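Local structure of alkylpurine DNA glycosylase AlkC (Pseudomonas fluorescens, 5VHV) at residues Ile120-Leu125 with Trp160-Ala165; Ser154-Pro159 with Asn198-Asp203. The protein excises alkylated purine bases from damaged DNA in base excision repair, acting as a glycosylase that does not flip the damaged nucleotide out of the duplex. All coordinates share one frame; numbering follows the deposited sequence.

In the fold
Contacts 1 and 2 fix the two limbs of one loop, the chain between helices 144-152 and 165-169, to different helices. In contact 1 the returning limb, 160-165, lies against helix 119-126; in contact 2 the outgoing limb, 154-159, lies against 198-203 on helix 187-201. The limbs meet where L164 N stands 3.0 Å from P156 O, and R121 of helix 119-126 reaches across to the outgoing limb, its NH1 2.7 Å from R155 O. Contact 1 is partly buried and mixes one arginine-to-carbonyl grip with aromatic and leucine packing. Contact 2 is more buried, its centre about 9 Å from the centre of the chain, against about 15 Å for contact 1, yet is largely ionic. Both border DNA phosphates.

Contact 1: Ile120-Leu125 with Trp160-Ala165; sequences IRHFLL and WSFRLA. With 9B4 ((2R,5R,13R,16R)-9-(hydroxymethyl)-9-{[(2R)-2-hydroxypropoxy]methyl}-5,13-dimethyl-4,7,11,14-tetraoxaheptadecane-2,16-diol), chain L; nucleotides of chain D.
S161 and F162 present their oxygens to the guanidinium of R121, whose helix 119-126 runs beside the DNA-facing loop. W160, first in the loop segment, leads out to the DNA: its NE1 donates to O2 of DT7 of chain D at 2.8 Å, and O36 of the bound 9B4 lies above one ring face, near its rim. S161 OG accepts a weak, strongly bent bond from R121 NE at 2.9 Å and also stands over the centre of the F162 ring. F162 takes part with its backbone carbonyl and with its ring. The carbonyl O takes two nitrogens of R121 side-on, NH2 at 2.8 Å (156° at the hydrogen) and NE at 3.3 Å, both bonds close to the guanidinium plane. The R121 chain turns at chi3 (79°) to bring that edge round, and NH1 goes on to the carbonyls of G153 and R155. F162 CG sits between the backbone N and the carbonyl carbon (chi1 46°), which carries the ring toward helix 119-126; there its CE2 edge meets the imidazole face of H122 near CE1 in a T-shaped stack, planes steeply inclined and centroids 5.3 Å apart. This loop joins consecutive helices of the DNA alkylation repair domain, which in this family is built of HEAT-like helical repeats, and from it R163 N donates to OP1 of DA10 of chain D at 3.0 Å in a nearly straight bond; the R163 guanidinium lays a face over that nucleotide's sugar. L164, at the N-cap position of helix 165-169, turns inward: its isobutyl group covers one face of the R121 guanidinium, CD1 lying 3.5 Å from NH1, and the same methyl meets L124 CD1 at 3.7 Å.

Contact 2: Ser154-Pro159 with Asn198-Asp203; sequences SRPRLP and NDITKD. With nucleotides of chain C.
D199 receives the main ionic grip, from R155. The arginine comes side-on with two nitrogens, NE to D199 OD2 at 2.9 Å (168° at the hydrogen) and NH2 to D199 OD1 at 2.9 Å, the guanidinium and carboxylate planes 43° apart. A bend at chi3 (65°) turns this edge to the acid; R155 NH1 pairs with E152, and NH2 also bonds a modified base of the DNA. The second salt bridge joins R157 NH2 to D203 OD2 at 2.9 Å on the syn side, with K202 CB over the centre of the R157 guanidinium. Among hydrogen bonds, R157 N reaches D199 OD2 at 3.0 Å from the carboxylate face opposite R155 NE. With an alanine here in place of D199, R155 NE and R157 N would probably both lose their shared acceptor, and the R155 guanidinium, though still paired with E152, would be less firmly turned toward the DNA. In the HEAT-like helical domain, segment 198-203 also holds the DNA backbone: N198 ND2 and K202 NZ, the latter at 2.8 Å, both donate to OP1 of DA6 of chain C. Apolar packing is slight, P156 CG meeting I200 CG1 at 4.1 Å while the proline ring also lies against D199 CB.

Contact 1: Ile120-Leu125 with Trp160-Ala165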
# COMPACT_ATOMS: atom_id res chain seq x y z
N ILE A 120 8.00 10.43 9.68
CA ILE A 120 6.99 11.35 10.19
C ILE A 120 6.10 10.66 11.21
O ILE A 120 5.55 11.31 12.10
CB ILE A 120 6.17 11.94 9.03
CG1 ILE A 120 5.32 13.13 9.50
CG2 ILE A 120 5.26 10.89 8.37
CD1 ILE A 120 6.13 14.36 9.87
N ARG A 121 5.99 9.33 11.14
CA ARG A 121 5.11 8.61 12.06
C ARG A 121 5.64 8.61 13.49
O ARG A 121 4.85 8.56 14.43
CB ARG A 121 4.88 7.18 11.54
CG ARG A 121 4.14 7.20 10.19
CD ARG A 121 4.03 5.82 9.56
NE ARG A 121 2.99 4.93 10.08
CZ ARG A 121 1.70 5.03 9.79
NH1 ARG A 121 1.27 6.04 9.03
NH2 ARG A 121 0.82 4.11 10.22
N HIS A 122 6.96 8.70 13.68
CA HIS A 122 7.48 8.84 15.03
C HIS A 122 7.04 10.16 15.63
O HIS A 122 6.75 10.24 16.84
CB HIS A 122 9.01 8.73 15.04
CG HIS A 122 9.49 7.39 14.60
ND1 HIS A 122 9.51 6.29 15.45
CD2 HIS A 122 9.89 6.93 13.39
CE1 HIS A 122 9.94 5.24 14.79
NE2 HIS A 122 10.18 5.60 13.53
N PHE A 123 6.97 11.21 14.81
CA PHE A 123 6.52 12.51 15.30
C PHE A 123 5.01 12.50 15.52
O PHE A 123 4.52 13.06 16.50
CB PHE A 123 6.92 13.62 14.32
CG PHE A 123 8.40 13.92 14.29
CD1 PHE A 123 8.97 14.85 15.17
CD2 PHE A 123 9.22 13.28 13.39
CE1 PHE A 123 10.34 15.13 15.12
CE2 PHE A 123 10.59 13.55 13.33
CZ PHE A 123 11.15 14.47 14.20
N LEU A 124 4.24 11.83 14.64
CA LEU A 124 2.81 11.72 14.87
C LEU A 124 2.51 10.94 16.14
O LEU A 124 1.50 11.20 16.81
CB LEU A 124 2.12 11.08 13.66
CG LEU A 124 2.00 11.99 12.43
CD1 LEU A 124 1.68 11.16 11.21
CD2 LEU A 124 0.92 13.06 12.62
N LEU A 125 3.39 10.01 16.51
CA LEU A 125 3.17 9.21 17.72
C LEU A 125 3.44 10.02 18.97
O LEU A 125 2.64 10.00 19.92
CB LEU A 125 4.05 7.96 17.68
CG LEU A 125 3.84 6.99 18.85
CD1 LEU A 125 2.41 6.41 18.85
CD2 LEU A 125 4.90 5.88 18.78
N TRP A 160 4.98 -1.56 6.71
CA TRP A 160 6.35 -1.44 7.23
C TRP A 160 6.47 -0.38 8.32
O TRP A 160 7.60 -0.01 8.69
CB TRP A 160 7.36 -1.14 6.11
CG TRP A 160 7.58 -2.25 5.15
CD1 TRP A 160 6.74 -3.32 4.90
CD2 TRP A 160 8.72 -2.43 4.29
NE1 TRP A 160 7.29 -4.13 3.92
CE2 TRP A 160 8.50 -3.61 3.54
CE3 TRP A 160 9.89 -1.69 4.08
CZ2 TRP A 160 9.42 -4.07 2.61
CZ3 TRP A 160 10.81 -2.15 3.14
CH2 TRP A 160 10.57 -3.33 2.42
N SER A 161 5.36 0.08 8.89
CA SER A 161 5.37 0.94 10.07
C SER A 161 4.29 0.49 11.03
O SER A 161 3.39 -0.27 10.67
CB SER A 161 5.18 2.42 9.71
OG SER A 161 5.21 3.25 10.86
N PHE A 162 4.43 0.92 12.28
CA PHE A 162 3.36 0.72 13.25
C PHE A 162 2.10 1.45 12.80
O PHE A 162 2.14 2.48 12.12
CB PHE A 162 3.80 1.22 14.65
CG PHE A 162 4.47 2.58 14.63
CD1 PHE A 162 3.73 3.73 14.77
CD2 PHE A 162 5.84 2.67 14.51
CE1 PHE A 162 4.37 4.97 14.74
CE2 PHE A 162 6.48 3.91 14.48
CZ PHE A 162 5.75 5.04 14.60
N ARG A 163 0.96 0.87 13.17
CA ARG A 163 -0.31 1.53 12.95
C ARG A 163 -0.38 2.77 13.83
O ARG A 163 0.21 2.82 14.91
CB ARG A 163 -1.46 0.58 13.28
CG ARG A 163 -1.55 -0.60 12.32
CD ARG A 163 -2.79 -1.45 12.53
NE ARG A 163 -2.73 -2.66 11.71
CZ ARG A 163 -3.58 -3.68 11.80
NH1 ARG A 163 -4.58 -3.66 12.68
NH2 ARG A 163 -3.41 -4.74 11.02
N LEU A 164 -1.07 3.80 13.34
CA LEU A 164 -1.30 5.01 14.13
C LEU A 164 -2.66 4.87 14.80
O LEU A 164 -3.71 5.11 14.19
CB LEU A 164 -1.22 6.27 13.25
CG LEU A 164 0.18 6.69 12.78
CD1 LEU A 164 0.08 7.86 11.81
CD2 LEU A 164 1.06 7.05 13.97
N ALA A 165 -2.65 4.42 16.06
CA ALA A 165 -3.90 4.11 16.76
C ALA A 165 -4.79 5.34 16.88
O ALA A 165 -6.02 5.22 16.81
CB ALA A 165 -3.60 3.54 18.14
C01 9B4 L . 7.94 -7.14 -0.26
C02 9B4 L . 7.65 -5.78 -0.90
C03 9B4 L . 8.97 -5.12 -1.24
C05 9B4 L . 9.97 -3.17 -1.98
C06 9B4 L . 9.89 -2.09 -3.05
C07 9B4 L . 8.75 -1.12 -2.75
C09 9B4 L . 7.90 0.37 -1.16
C10 9B4 L . 8.40 1.58 -0.37
C12 9B4 L . 9.92 3.41 -0.48
C13 9B4 L . 10.58 4.37 -1.48
C15 9B4 L . 11.62 5.23 -0.78
C16 9B4 L . 9.09 1.05 0.88
C17 9B4 L . 9.61 -2.67 -4.44
C23 9B4 L . 11.23 -1.35 -2.95
C25 9B4 L . 12.66 -0.93 -4.70
C26 9B4 L . 13.34 0.20 -5.45
C27 9B4 L . 12.69 1.56 -5.17
C34 9B4 L . 5.64 -4.63 -0.35
C35 9B4 L . 5.40 -3.14 -0.18
C37 9B4 L . 3.88 -2.93 -0.09
O04 9B4 L . 8.75 -3.84 -1.81
O08 9B4 L . 8.97 -0.46 -1.54
O11 9B4 L . 9.30 2.34 -1.14
O14 9B4 L . 11.21 3.64 -2.50
O18 9B4 L . 10.48 -3.72 -4.80
O24 9B4 L . 11.48 -0.52 -4.03
O28 9B4 L . 14.66 0.20 -5.01
O33 9B4 L . 6.97 -4.94 -0.02
O36 9B4 L . 6.05 -2.69 0.98
P DA D 10 1.87 -2.87 14.54
OP1 DA D 10 1.05 -1.64 14.76
OP2 DA D 10 2.94 -3.14 15.54
O5' DA D 10 0.86 -4.09 14.54
C5' DA D 10 -0.28 -3.99 13.76
C4' DA D 10 -1.00 -5.30 13.74
O4' DA D 10 -0.20 -6.27 13.03
C3' DA D 10 -1.25 -5.90 15.13
O3' DA D 10 -2.62 -5.94 15.35
C2' DA D 10 -0.62 -7.29 15.06
C1' DA D 10 -0.49 -7.53 13.57
N9 DA D 10 0.55 -8.47 13.19
C8 DA D 10 1.87 -8.44 13.54
N7 DA D 10 2.58 -9.41 13.03
C5 DA D 10 1.66 -10.13 12.29
C6 DA D 10 1.78 -11.30 11.51
N6 DA D 10 2.93 -11.97 11.36
N1 DA D 10 0.65 -11.77 10.91
C2 DA D 10 -0.49 -11.10 11.08
N3 DA D 10 -0.72 -10.00 11.80
C4 DA D 10 0.41 -9.56 12.37
P DT D 7 14.28 -9.45 1.69
OP1 DT D 7 15.54 -8.70 1.82
OP2 DT D 7 14.28 -10.89 2.09
O5' DT D 7 13.08 -8.78 2.42
C5' DT D 7 12.91 -7.40 2.32
C4' DT D 7 11.78 -6.93 3.20
O4' DT D 7 10.53 -7.46 2.69
C3' DT D 7 11.85 -7.37 4.67
O3' DT D 7 12.14 -6.21 5.47
C2' DT D 7 10.45 -7.99 4.95
C1' DT D 7 9.62 -7.55 3.75
N1 DT D 7 8.56 -8.49 3.36
C2 DT D 7 7.26 -8.03 3.26
O2 DT D 7 6.93 -6.88 3.50
N3 DT D 7 6.36 -8.97 2.82
C4 DT D 7 6.62 -10.28 2.51
O4 DT D 7 5.73 -11.05 2.16
C5 DT D 7 8.00 -10.69 2.63
C7 DT D 7 8.40 -12.10 2.31
C6 DT D 7 8.90 -9.78 3.04

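Contact 2: Ser154-Pro159 with Asn198-Asp203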
# COMPACT_ATOMS: atom_id res chain seq x y z
N SER A 154 0.34 9.80 7.20
CA SER A 154 -0.71 9.82 8.20
C SER A 154 -1.62 8.61 8.11
O SER A 154 -2.60 8.53 8.84
CB SER A 154 -1.52 11.12 8.07
OG SER A 154 -2.19 11.21 6.81
N ARG A 155 -1.31 7.67 7.22
CA ARG A 155 -2.18 6.51 7.02
C ARG A 155 -2.39 5.75 8.32
O ARG A 155 -1.43 5.54 9.09
CB ARG A 155 -1.56 5.54 6.01
CG ARG A 155 -1.82 5.92 4.58
CD ARG A 155 -1.12 4.96 3.64
NE ARG A 155 -1.64 3.60 3.74
CZ ARG A 155 -1.37 2.62 2.89
NH1 ARG A 155 -0.53 2.81 1.88
NH2 ARG A 155 -1.95 1.43 3.04
N PRO A 156 -3.60 5.25 8.57
CA PRO A 156 -3.78 4.37 9.74
C PRO A 156 -2.85 3.16 9.71
O PRO A 156 -2.29 2.78 10.75
CB PRO A 156 -5.25 3.96 9.65
CG PRO A 156 -5.91 4.94 8.76
CD PRO A 156 -4.87 5.52 7.87
N ARG A 157 -2.73 2.51 8.55
CA ARG A 157 -2.11 1.19 8.43
C ARG A 157 -1.07 1.17 7.31
O ARG A 157 -1.15 0.38 6.36
CB ARG A 157 -3.15 0.13 8.15
CG ARG A 157 -4.13 -0.04 9.29
CD ARG A 157 -5.15 -1.05 8.88
NE ARG A 157 -6.18 -1.25 9.89
CZ ARG A 157 -6.74 -2.42 10.16
NH1 ARG A 157 -6.35 -3.51 9.53
NH2 ARG A 157 -7.67 -2.50 11.09
N LEU A 158 -0.06 2.02 7.44
CA LEU A 158 1.02 2.05 6.45
C LEU A 158 1.84 0.76 6.52
O LEU A 158 2.32 0.40 7.60
CB LEU A 158 1.92 3.25 6.72
CG LEU A 158 3.06 3.42 5.70
CD1 LEU A 158 2.54 3.87 4.33
CD2 LEU A 158 4.10 4.41 6.21
N PRO A 159 2.07 0.07 5.40
CA PRO A 159 2.97 -1.09 5.46
C PRO A 159 4.37 -0.69 5.91
O PRO A 159 4.87 0.39 5.58
CB PRO A 159 2.96 -1.62 4.02
CG PRO A 159 1.58 -1.25 3.53
CD PRO A 159 1.40 0.17 4.09
N ASN A 198 -8.80 3.36 1.83
CA ASN A 198 -8.96 1.91 1.97
C ASN A 198 -8.56 1.44 3.37
O ASN A 198 -9.25 0.62 3.98
CB ASN A 198 -8.17 1.19 0.87
CG ASN A 198 -8.30 -0.30 0.93
OD1 ASN A 198 -9.40 -0.84 0.86
ND2 ASN A 198 -7.17 -0.98 1.03
N ASP A 199 -7.45 1.96 3.91
CA ASP A 199 -7.12 1.68 5.32
C ASP A 199 -8.31 1.97 6.24
O ASP A 199 -8.60 1.21 7.17
CB ASP A 199 -5.94 2.54 5.81
CG ASP A 199 -4.58 2.15 5.26
OD1 ASP A 199 -4.41 1.18 4.48
OD2 ASP A 199 -3.64 2.86 5.67
N ILE A 200 -8.94 3.13 6.07
CA ILE A 200 -10.03 3.52 6.96
C ILE A 200 -11.17 2.53 6.84
O ILE A 200 -11.85 2.25 7.84
CB ILE A 200 -10.51 4.95 6.66
CG1 ILE A 200 -9.36 5.95 6.85
CG2 ILE A 200 -11.69 5.34 7.55
CD1 ILE A 200 -9.71 7.36 6.41
N THR A 201 -11.39 1.98 5.64
CA THR A 201 -12.53 1.09 5.49
C THR A 201 -12.38 -0.16 6.35
O THR A 201 -13.38 -0.85 6.59
CB THR A 201 -12.80 0.65 4.03
OG1 THR A 201 -11.76 -0.20 3.54
CG2 THR A 201 -13.01 1.83 3.10
N LYS A 202 -11.15 -0.48 6.80
CA LYS A 202 -10.97 -1.66 7.64
C LYS A 202 -11.59 -1.47 9.01
O LYS A 202 -11.94 -2.45 9.67
CB LYS A 202 -9.48 -2.00 7.79
CG LYS A 202 -8.72 -2.17 6.44
CD LYS A 202 -9.49 -2.95 5.39
CE LYS A 202 -8.69 -3.07 4.08
NZ LYS A 202 -7.39 -3.76 4.33
N ASP A 203 -11.71 -0.23 9.47
CA ASP A 203 -12.24 0.06 10.80
C ASP A 203 -13.48 0.94 10.80
O ASP A 203 -14.25 0.86 11.76
CB ASP A 203 -11.17 0.75 11.65
CG ASP A 203 -10.05 -0.18 12.01
OD1 ASP A 203 -10.33 -1.19 12.68
OD2 ASP A 203 -8.92 0.06 11.58
P DA C 6 -5.26 -4.67 1.53
OP1 DA C 6 -6.10 -3.50 1.91
OP2 DA C 6 -5.60 -5.52 0.37
O5' DA C 6 -3.74 -4.26 1.31
C5' DA C 6 -3.15 -3.25 2.12
C4' DA C 6 -1.67 -3.18 1.86
O4' DA C 6 -1.05 -4.43 2.24
C3' DA C 6 -1.30 -2.96 0.37
O3' DA C 6 -0.56 -1.75 0.19
C2' DA C 6 -0.45 -4.16 0.01
C1' DA C 6 0.03 -4.63 1.36
N9 DA C 6 0.45 -6.02 1.36
C8 DA C 6 -0.22 -7.10 0.84
N7 DA C 6 0.45 -8.22 0.93
C5 DA C 6 1.65 -7.84 1.51
C6 DA C 6 2.81 -8.56 1.85
N6 DA C 6 2.94 -9.88 1.65
N1 DA C 6 3.82 -7.88 2.44
C2 DA C 6 3.68 -6.56 2.64
N3 DA C 6 2.64 -5.78 2.34
C4 DA C 6 1.66 -6.49 1.77
O HOH W 1 -2.41 -1.56 5.01